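Local coordinates for surface glycoprotein (Trypanosoma brucei, PDB 5KLH) that is a surface antigen of the procyclic (insect) stage whose bilobed ectodomain is a putative sensor, at residues Arg41-Ser46 against Ile53-Thr58; Gly70-Val75 against Arg88-Ala93; Arg97-Ser102 against Glu144-Cys149. One frame throughout, in Å; residues are numbered along the deposited sequence.

Contact 1: residues Arg41-Ser46 against Ile53-Thr58; sequences RRQSLS and IPSVYT
Y57 lies between R41 and Q43 on one face of an antiparallel beta hairpin, formed by strands 36-47 and 51-63, and the two neighbours use it differently. R41 sets its CB over a face of the phenol ring, 3.8 Å from the centroid of the Y57 ring, a CH-pi contact displaced toward the rim. Beyond it the arginine bends at chi2 (-78°) and leads away, and its NE forms a salt bridge with E59. Q43 comes instead to the ring's edge: its CD stands 3.4 Å from Y57 CE1, with the amide plane turned 68° from the ring.

The same amide reaches across the strands to a serine. Q43 NE2 donates to S55 OG at 2.8 Å, the partner lying in the amide plane and the bond almost straight. S55 OG also bonds D207 OD2, so the serine hydroxyl joins the hairpin to the residue just before helix 208-215. R41-Y57, Q43-S55 and L45-I53 are hydrogen-bonded pairs, two residues apart along each strand, and their side chains therefore share one face; L45 and I53 extend it with an apolar contact between their CB atoms. R42 and V56 belong to the other face, side by side.

The far end of the glutamine is held through water: one molecule donates to Q43 OE1 at 2.8 Å and is also hydrogen-bonded to Y57 OH at 3.1 Å.

Contact 2: residues Gly70-Val75 against Arg88-Ala93; sequences GSQLVV and RSPLHA
The hairpin of strands 72-79 and 85-100 gives way to a turn at S71 and a break at L91, and this contact covers that end of it. L73 and S89 form the antiparallel hydrogen-bonded pair, with L73 N to S89 O at 2.8 Å and S89 N to L73 O at 3.0 Å. Past P90, which has no N-H to give, the pairing is carried on by L91 N, which donates to S71 O at 2.9 Å. That carbonyl has a second donor: a water gives a hydrogen to S71 O and accepts one from H92 N, tying the interrupted strand to the turn.

L91 brings CD2 to 3.7 Å from L73 CB. On the face shared by V74 and R88 the two side chains run alongside each other and point the same way. The arginine stays extended from CG to NE (chi2 174°), which lays its guanidinium alongside the valine; V74 CG2 sits over one face of that group, 3.7 Å from R88 NE and displaced toward its rim. The charged end is taken by a salt bridge to D69, in the short strand 68-69.

Q72 folds back at chi2 (-82°) and lays its amide along P90, with Q72 NE2 3.6 Å from P90 CB. No direct hydrogen bond joins that amide to the opposite strand; Q72 OE1 packs against the S89-P90 peptide, 3.2 Å from S89 C. The whole is an antiparallel beta hairpin in which one strand is interrupted beside a proline, its backbone pairing completed by a turn carbonyl and a water.

Contact 3: residues Arg97-Ser102 against Glu144-Cys149; sequences RWFSCS and EKCGYC
Aromatic contact dominates one face where strands 85-100 and 145-164 pair antiparallel: Y148 CB sits over the W98 indole, 3.5 Å from the centroid of the W98 five-membered ring and almost on its normal. The phenol ring continues obliquely over the six-membered ring, planes 32° apart, with Y148 CD2 over its face, 3.3 Å from W98 CZ2. Y148 gets there with CG between its backbone N and carbonyl carbon (chi1 67°). K145 CB meets the same six-membered ring obliquely, at W98 CE3 and CZ3.

Polar bonds are mainly those of the backbone. R97 and C149 exchange two, F99 N donates to G147 O, and F99 O receives C146 N. At the strand end C101 N reaches E144 O at 2.8 Å. One side-chain hydrogen bond crosses between the strands: K145 NZ donates to S100 OG at 2.8 Å. The N-H of G147 is buried without a partner.

Sulfur makes up the third group. C146 SG lies at the edge of the F99 ring, 5.2 Å from its centroid, and 4.0 Å from C101 CB. Each of the three cysteines is in a disulfide: C101 with C115, C146 with C140 and C149 with C126, all three partners lying in the chain between the two strands. The disulfides therefore do not join the two strands to each other; they tie each strand covalently to the segment between them, while hydrogen bonds and the aromatic pair hold the strands together.

In the fold
The three contacts follow one another along the chain, and all belong to one mixed sheet. Contacts 1 and 2 lie within hairpins, 36-47 with 51-63 and 72-79 with 85-100, their centres about 27 Å apart and nearest atoms about 9 Å apart. Contact 3 lies further along strand 85-100, where it pairs with strand 145-164; its centre is also about 27 Å from that of contact 2. Contacts 1 and 3 are about 39 Å apart between centres, on opposite sides of the chain's centre. Through long strands 85-100 and 145-164 the hairpin region continues into the disulfide-rich region, consistent with the bilobed architecture of this ectodomain.

Contact 1: residues Arg41-Ser46 against Ile53-Thr58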
loop_
_atom_site.group_PDB
_atom_site.type_symbol
_atom_site.label_atom_id
_atom_site.label_comp_id
_atom_site.label_asym_id
_atom_site.label_seq_id
_atom_site.Cartn_x
_atom_site.Cartn_y
_atom_site.Cartn_z
ATOM N N ARG A 41 7.170 6.194 -17.066
ATOM C CA ARG A 41 7.457 7.427 -16.356
ATOM C C ARG A 41 8.725 7.288 -15.551
ATOM O O ARG A 41 8.907 6.308 -14.829
ATOM C CB ARG A 41 6.309 7.792 -15.405
ATOM C CG ARG A 41 4.976 8.073 -16.060
ATOM C CD ARG A 41 4.936 9.443 -16.661
ATOM N NE ARG A 41 3.647 9.758 -17.277
ATOM C CZ ARG A 41 3.469 10.806 -18.076
ATOM N NH1 ARG A 41 4.497 11.597 -18.340
ATOM N NH2 ARG A 41 2.286 11.061 -18.616
ATOM N N ARG A 42 9.599 8.279 -15.654
ATOM C CA ARG A 42 10.795 8.310 -14.830
ATOM C C ARG A 42 10.670 9.433 -13.803
ATOM O O ARG A 42 10.616 10.610 -14.165
ATOM C CB ARG A 42 12.035 8.482 -15.712
ATOM C CG ARG A 42 12.263 7.307 -16.669
ATOM C CD ARG A 42 13.032 7.699 -17.935
ATOM N NE ARG A 42 12.147 8.051 -19.050
ATOM C CZ ARG A 42 12.045 9.266 -19.586
ATOM N NH1 ARG A 42 11.210 9.480 -20.594
ATOM N NH2 ARG A 42 12.777 10.268 -19.122
ATOM N N GLN A 43 10.598 9.063 -12.525
ATOM C CA GLN A 43 10.443 10.030 -11.445
ATOM C C GLN A 43 11.714 10.038 -10.602
ATOM O O GLN A 43 12.571 9.146 -10.720
ATOM C CB GLN A 43 9.217 9.705 -10.571
ATOM C CG GLN A 43 9.313 8.354 -9.800
ATOM C CD GLN A 43 8.080 8.040 -8.937
ATOM O OE1 GLN A 43 7.203 8.894 -8.767
ATOM N NE2 GLN A 43 8.014 6.803 -8.385
ATOM N N SER A 44 11.844 11.053 -9.762
ATOM C CA SER A 44 12.968 11.125 -8.845
ATOM C C SER A 44 12.441 11.246 -7.442
ATOM O O SER A 44 11.567 12.071 -7.168
ATOM C CB SER A 44 13.885 12.316 -9.186
ATOM O OG SER A 44 14.571 12.084 -10.403
ATOM N N LEU A 45 12.959 10.403 -6.558
ATOM C CA LEU A 45 12.655 10.495 -5.146
ATOM C C LEU A 45 13.695 11.397 -4.518
ATOM O O LEU A 45 14.838 11.422 -4.957
ATOM C CB LEU A 45 12.679 9.112 -4.498
ATOM C CG LEU A 45 11.939 8.027 -5.267
ATOM C CD1 LEU A 45 12.137 6.692 -4.585
ATOM C CD2 LEU A 45 10.447 8.364 -5.385
ATOM N N SER A 46 13.306 12.153 -3.509
ATOM C CA SER A 46 14.288 12.921 -2.765
ATOM C C SER A 46 14.395 12.311 -1.391
ATOM O O SER A 46 13.433 12.357 -0.633
ATOM C CB SER A 46 13.898 14.404 -2.648
ATOM O OG SER A 46 13.635 15.000 -3.903
ATOM N N ILE A 53 16.891 10.091 -6.235
ATOM C CA ILE A 53 16.954 8.649 -6.487
ATOM C C ILE A 53 15.996 8.285 -7.612
ATOM O O ILE A 53 14.827 8.642 -7.534
ATOM C CB ILE A 53 16.561 7.843 -5.229
ATOM C CG1 ILE A 53 17.327 8.326 -3.987
ATOM C CG2 ILE A 53 16.726 6.344 -5.463
ATOM C CD1 ILE A 53 18.799 8.084 -4.045
ATOM N N PRO A 54 16.482 7.600 -8.656
ATOM C CA PRO A 54 15.599 7.260 -9.782
ATOM C C PRO A 54 14.550 6.220 -9.420
ATOM O O PRO A 54 14.773 5.352 -8.577
ATOM C CB PRO A 54 16.558 6.698 -10.835
ATOM C CG PRO A 54 17.698 6.181 -10.058
ATOM C CD PRO A 54 17.842 7.078 -8.851
ATOM N N SER A 55 13.408 6.312 -10.092
ATOM C CA SER A 55 12.307 5.374 -9.906
ATOM C C SER A 55 11.588 5.361 -11.238
ATOM O O SER A 55 11.436 6.412 -11.862
ATOM C CB SER A 55 11.387 5.813 -8.759
ATOM O OG SER A 55 10.176 5.060 -8.720
ATOM N N VAL A 56 11.172 4.183 -11.687
ATOM C CA VAL A 56 10.589 4.063 -13.011
ATOM C C VAL A 56 9.353 3.180 -12.938
ATOM O O VAL A 56 9.401 2.092 -12.366
ATOM C CB VAL A 56 11.588 3.461 -14.026
ATOM C CG1 VAL A 56 10.925 3.331 -15.386
ATOM C CG2 VAL A 56 12.828 4.328 -14.131
ATOM N N TYR A 57 8.237 3.655 -13.482
ATOM C CA TYR A 57 7.025 2.847 -13.519
ATOM C C TYR A 57 6.321 3.065 -14.853
ATOM O O TYR A 57 6.638 3.998 -15.584
ATOM C CB TYR A 57 6.104 3.197 -12.342
ATOM C CG TYR A 57 5.703 4.653 -12.262
ATOM C CD1 TYR A 57 6.492 5.568 -11.579
ATOM C CD2 TYR A 57 4.524 5.103 -12.843
ATOM C CE1 TYR A 57 6.129 6.904 -11.503
ATOM C CE2 TYR A 57 4.155 6.429 -12.767
ATOM C CZ TYR A 57 4.964 7.322 -12.094
ATOM O OH TYR A 57 4.596 8.639 -12.015
ATOM N N THR A 58 5.381 2.203 -15.193
ATOM C CA THR A 58 4.535 2.488 -16.341
ATOM C C THR A 58 3.101 2.688 -15.846
ATOM O O THR A 58 2.687 2.074 -14.851
ATOM C CB THR A 58 4.645 1.386 -17.404
ATOM O OG1 THR A 58 4.038 1.832 -18.616
ATOM C CG2 THR A 58 3.968 0.093 -16.949
HETATM O O HOH W 1 4.363 8.909 -8.954
#

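Contact 2: residues Gly70-Val75 against Arg88-Ala93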
loop_
_atom_site.group_PDB
_atom_site.type_symbol
_atom_site.label_atom_id
_atom_site.label_comp_id
_atom_site.label_asym_id
_atom_site.label_seq_id
_atom_site.Cartn_x
_atom_site.Cartn_y
_atom_site.Cartn_z
ATOM N N GLY A 70 -19.171 -5.523 -11.113
ATOM C CA GLY A 70 -19.847 -5.370 -9.842
ATOM C C GLY A 70 -19.279 -4.188 -9.083
ATOM O O GLY A 70 -19.431 -3.043 -9.501
ATOM N N SER A 71 -18.607 -4.466 -7.975
ATOM C CA SER A 71 -18.073 -3.398 -7.135
ATOM C C SER A 71 -16.578 -3.184 -7.382
ATOM O O SER A 71 -15.951 -2.333 -6.738
ATOM C CB SER A 71 -18.313 -3.724 -5.661
ATOM O OG SER A 71 -17.556 -4.861 -5.266
ATOM N N GLN A 72 -16.022 -3.965 -8.308
ATOM C CA GLN A 72 -14.581 -3.998 -8.548
ATOM C C GLN A 72 -14.187 -3.289 -9.826
ATOM O O GLN A 72 -14.861 -3.406 -10.852
ATOM C CB GLN A 72 -14.082 -5.448 -8.619
ATOM C CG GLN A 72 -14.481 -6.282 -7.431
ATOM C CD GLN A 72 -13.577 -6.090 -6.233
ATOM O OE1 GLN A 72 -12.346 -6.110 -6.347
ATOM N NE2 GLN A 72 -14.183 -5.936 -5.064
ATOM N N LEU A 73 -13.081 -2.557 -9.764
ATOM C CA LEU A 73 -12.416 -2.103 -10.968
ATOM C C LEU A 73 -11.624 -3.287 -11.505
ATOM O O LEU A 73 -10.993 -4.007 -10.727
ATOM C CB LEU A 73 -11.482 -0.929 -10.671
ATOM C CG LEU A 73 -10.660 -0.337 -11.817
ATOM C CD1 LEU A 73 -11.521 0.585 -12.679
ATOM C CD2 LEU A 73 -9.486 0.421 -11.242
ATOM N N VAL A 74 -11.689 -3.496 -12.816
ATOM C CA VAL A 74 -10.986 -4.585 -13.469
ATOM C C VAL A 74 -9.849 -4.024 -14.292
ATOM O O VAL A 74 -10.076 -3.355 -15.307
ATOM C CB VAL A 74 -11.935 -5.404 -14.376
ATOM C CG1 VAL A 74 -11.179 -6.546 -15.032
ATOM C CG2 VAL A 74 -13.105 -5.940 -13.560
ATOM N N VAL A 75 -8.621 -4.300 -13.867
ATOM C CA VAL A 75 -7.448 -3.768 -14.549
ATOM C C VAL A 75 -6.727 -4.909 -15.251
ATOM O O VAL A 75 -6.163 -5.787 -14.607
ATOM C CB VAL A 75 -6.503 -3.057 -13.564
ATOM C CG1 VAL A 75 -5.308 -2.474 -14.293
ATOM C CG2 VAL A 75 -7.261 -1.959 -12.829
ATOM N N ARG A 88 -8.341 -7.185 -9.930
ATOM C CA ARG A 88 -9.598 -6.594 -9.491
ATOM C C ARG A 88 -9.405 -5.939 -8.135
ATOM O O ARG A 88 -8.838 -6.546 -7.236
ATOM C CB ARG A 88 -10.690 -7.657 -9.417
ATOM C CG ARG A 88 -11.288 -7.988 -10.762
ATOM C CD ARG A 88 -12.261 -9.156 -10.660
ATOM N NE ARG A 88 -13.079 -9.243 -11.868
ATOM C CZ ARG A 88 -12.641 -9.718 -13.023
ATOM N NH1 ARG A 88 -11.400 -10.154 -13.129
ATOM N NH2 ARG A 88 -13.452 -9.767 -14.076
ATOM N N SER A 89 -9.851 -4.695 -7.988
ATOM C CA SER A 89 -9.676 -3.971 -6.737
ATOM C C SER A 89 -10.983 -3.259 -6.467
ATOM O O SER A 89 -11.585 -2.733 -7.402
ATOM C CB SER A 89 -8.516 -2.969 -6.834
ATOM O OG SER A 89 -8.138 -2.483 -5.554
ATOM N N PRO A 90 -11.424 -3.219 -5.201
ATOM C CA PRO A 90 -12.727 -2.605 -4.932
ATOM C C PRO A 90 -12.716 -1.100 -5.176
ATOM O O PRO A 90 -11.797 -0.427 -4.717
ATOM C CB PRO A 90 -12.975 -2.921 -3.449
ATOM C CG PRO A 90 -11.636 -3.185 -2.885
ATOM C CD PRO A 90 -10.824 -3.802 -3.989
ATOM N N LEU A 91 -13.724 -0.598 -5.887
ATOM C CA LEU A 91 -13.874 0.851 -6.107
ATOM C C LEU A 91 -14.068 1.601 -4.805
ATOM O O LEU A 91 -13.643 2.752 -4.660
ATOM C CB LEU A 91 -15.047 1.125 -7.027
ATOM C CG LEU A 91 -14.849 0.626 -8.453
ATOM C CD1 LEU A 91 -16.176 0.629 -9.184
ATOM C CD2 LEU A 91 -13.836 1.496 -9.165
ATOM N N HIS A 92 -14.717 0.933 -3.860
ATOM C CA HIS A 92 -14.994 1.510 -2.558
ATOM C C HIS A 92 -14.701 0.486 -1.491
ATOM O O HIS A 92 -15.064 -0.677 -1.629
ATOM C CB HIS A 92 -16.453 1.967 -2.463
ATOM C CG HIS A 92 -16.940 2.112 -1.057
ATOM N ND1 HIS A 92 -17.870 1.259 -0.498
ATOM C CD2 HIS A 92 -16.602 2.995 -0.086
ATOM C CE1 HIS A 92 -18.088 1.616 0.758
ATOM N NE2 HIS A 92 -17.340 2.671 1.028
ATOM N N ALA A 93 -14.053 0.905 -0.416
ATOM C CA ALA A 93 -13.848 0.013 0.708
ATOM C C ALA A 93 -14.292 0.677 1.993
ATOM O O ALA A 93 -14.221 1.902 2.146
ATOM C CB ALA A 93 -12.382 -0.418 0.803
HETATM O O HOH W 2 -16.665 -1.201 -4.317
#

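Contact 3: residues Arg97-Ser102 against Glu144-Cys149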
loop_
_atom_site.group_PDB
_atom_site.type_symbol
_atom_site.label_atom_id
_atom_site.label_comp_id
_atom_site.label_asym_id
_atom_site.label_seq_id
_atom_site.Cartn_x
_atom_site.Cartn_y
_atom_site.Cartn_z
ATOM N N ARG A 97 -10.754 0.058 11.529
ATOM C CA ARG A 97 -9.594 -0.022 12.413
ATOM C C ARG A 97 -10.063 -0.386 13.814
ATOM O O ARG A 97 -10.783 0.383 14.463
ATOM C CB ARG A 97 -8.795 1.287 12.405
ATOM C CG ARG A 97 -8.097 1.560 11.060
ATOM C CD ARG A 97 -7.428 0.286 10.495
ATOM N NE ARG A 97 -7.068 0.405 9.078
ATOM C CZ ARG A 97 -6.216 -0.399 8.442
ATOM N NH1 ARG A 97 -5.609 -1.392 9.085
ATOM N NH2 ARG A 97 -5.960 -0.206 7.153
ATOM N N TRP A 98 -9.668 -1.581 14.257
ATOM C CA TRP A 98 -10.161 -2.161 15.498
ATOM C C TRP A 98 -9.282 -1.835 16.695
ATOM O O TRP A 98 -8.064 -1.781 16.577
ATOM C CB TRP A 98 -10.262 -3.680 15.363
ATOM C CG TRP A 98 -11.449 -4.150 14.604
ATOM C CD1 TRP A 98 -11.614 -4.148 13.249
ATOM C CD2 TRP A 98 -12.638 -4.715 15.156
ATOM N NE1 TRP A 98 -12.845 -4.667 12.924
ATOM C CE2 TRP A 98 -13.492 -5.026 14.077
ATOM C CE3 TRP A 98 -13.071 -4.982 16.458
ATOM C CZ2 TRP A 98 -14.750 -5.599 14.263
ATOM C CZ3 TRP A 98 -14.320 -5.546 16.640
ATOM C CH2 TRP A 98 -15.146 -5.846 15.550
ATOM N N PHE A 99 -9.918 -1.647 17.845
ATOM C CA PHE A 99 -9.203 -1.572 19.112
ATOM C C PHE A 99 -9.252 -2.935 19.783
ATOM O O PHE A 99 -10.331 -3.451 20.089
ATOM C CB PHE A 99 -9.806 -0.503 20.032
ATOM C CG PHE A 99 -9.037 -0.311 21.313
ATOM C CD1 PHE A 99 -9.290 -1.112 22.417
ATOM C CD2 PHE A 99 -8.059 0.664 21.400
ATOM C CE1 PHE A 99 -8.572 -0.944 23.591
ATOM C CE2 PHE A 99 -7.341 0.842 22.565
ATOM C CZ PHE A 99 -7.608 0.030 23.667
ATOM N N SER A 100 -8.076 -3.527 19.983
ATOM C CA SER A 100 -7.945 -4.797 20.689
ATOM C C SER A 100 -7.268 -4.515 22.019
ATOM O O SER A 100 -6.239 -3.835 22.057
ATOM C CB SER A 100 -7.123 -5.800 19.880
ATOM O OG SER A 100 -7.637 -5.942 18.565
ATOM N N CYS A 101 -7.845 -5.008 23.107
ATOM C CA CYS A 101 -7.245 -4.754 24.411
ATOM C C CYS A 101 -6.048 -5.672 24.584
ATOM O O CYS A 101 -6.194 -6.895 24.607
ATOM C CB CYS A 101 -8.255 -4.962 25.539
ATOM S SG CYS A 101 -7.569 -4.677 27.187
ATOM N N SER A 102 -4.872 -5.068 24.695
ATOM C CA SER A 102 -3.625 -5.800 24.883
ATOM C C SER A 102 -2.976 -5.351 26.180
ATOM O O SER A 102 -3.356 -4.321 26.724
ATOM C CB SER A 102 -2.688 -5.552 23.717
ATOM O OG SER A 102 -2.300 -4.194 23.712
ATOM N N GLU A 144 -9.935 -8.733 24.449
ATOM C CA GLU A 144 -11.179 -8.452 23.732
ATOM C C GLU A 144 -10.994 -7.496 22.559
ATOM O O GLU A 144 -10.151 -6.599 22.590
ATOM C CB GLU A 144 -12.239 -7.873 24.684
ATOM C CG GLU A 144 -12.711 -8.826 25.754
ATOM C CD GLU A 144 -14.060 -8.431 26.315
ATOM O OE1 GLU A 144 -14.113 -7.529 27.168
ATOM O OE2 GLU A 144 -15.073 -9.024 25.892
ATOM N N LYS A 145 -11.795 -7.703 21.518
ATOM C CA LYS A 145 -11.943 -6.717 20.456
ATOM C C LYS A 145 -13.044 -5.770 20.895
ATOM O O LYS A 145 -14.217 -6.148 20.897
ATOM C CB LYS A 145 -12.301 -7.375 19.121
ATOM C CG LYS A 145 -11.388 -8.528 18.736
ATOM C CD LYS A 145 -9.975 -8.034 18.518
ATOM C CE LYS A 145 -9.000 -9.174 18.224
ATOM N NZ LYS A 145 -7.599 -8.661 18.046
ATOM N N CYS A 146 -12.673 -4.555 21.277
ATOM C CA CYS A 146 -13.610 -3.687 21.988
ATOM C C CYS A 146 -14.485 -2.848 21.077
ATOM O O CYS A 146 -15.606 -2.488 21.442
ATOM C CB CYS A 146 -12.837 -2.784 22.946
ATOM S SG CYS A 146 -11.787 -3.759 24.034
ATOM N N GLY A 147 -13.985 -2.540 19.891
ATOM C CA GLY A 147 -14.755 -1.760 18.943
ATOM C C GLY A 147 -13.917 -1.397 17.742
ATOM O O GLY A 147 -12.753 -1.794 17.661
ATOM N N TYR A 148 -14.498 -0.661 16.799
ATOM C CA TYR A 148 -13.737 -0.278 15.622
ATOM C C TYR A 148 -14.189 1.034 15.030
ATOM O O TYR A 148 -15.375 1.380 15.054
ATOM C CB TYR A 148 -13.788 -1.377 14.549
ATOM C CG TYR A 148 -15.134 -1.632 13.895
ATOM C CD1 TYR A 148 -15.510 -0.957 12.736
ATOM C CD2 TYR A 148 -15.998 -2.590 14.401
ATOM C CE1 TYR A 148 -16.727 -1.217 12.118
ATOM C CE2 TYR A 148 -17.214 -2.859 13.786
ATOM C CZ TYR A 148 -17.571 -2.166 12.650
ATOM O OH TYR A 148 -18.781 -2.421 12.039
ATOM N N CYS A 149 -13.213 1.767 14.515
ATOM C CA CYS A 149 -13.465 3.004 13.811
ATOM C C CYS A 149 -13.639 2.712 12.333
ATOM O O CYS A 149 -12.861 1.950 11.742
ATOM C CB CYS A 149 -12.327 3.993 14.017
ATOM S SG CYS A 149 -12.685 5.602 13.317
#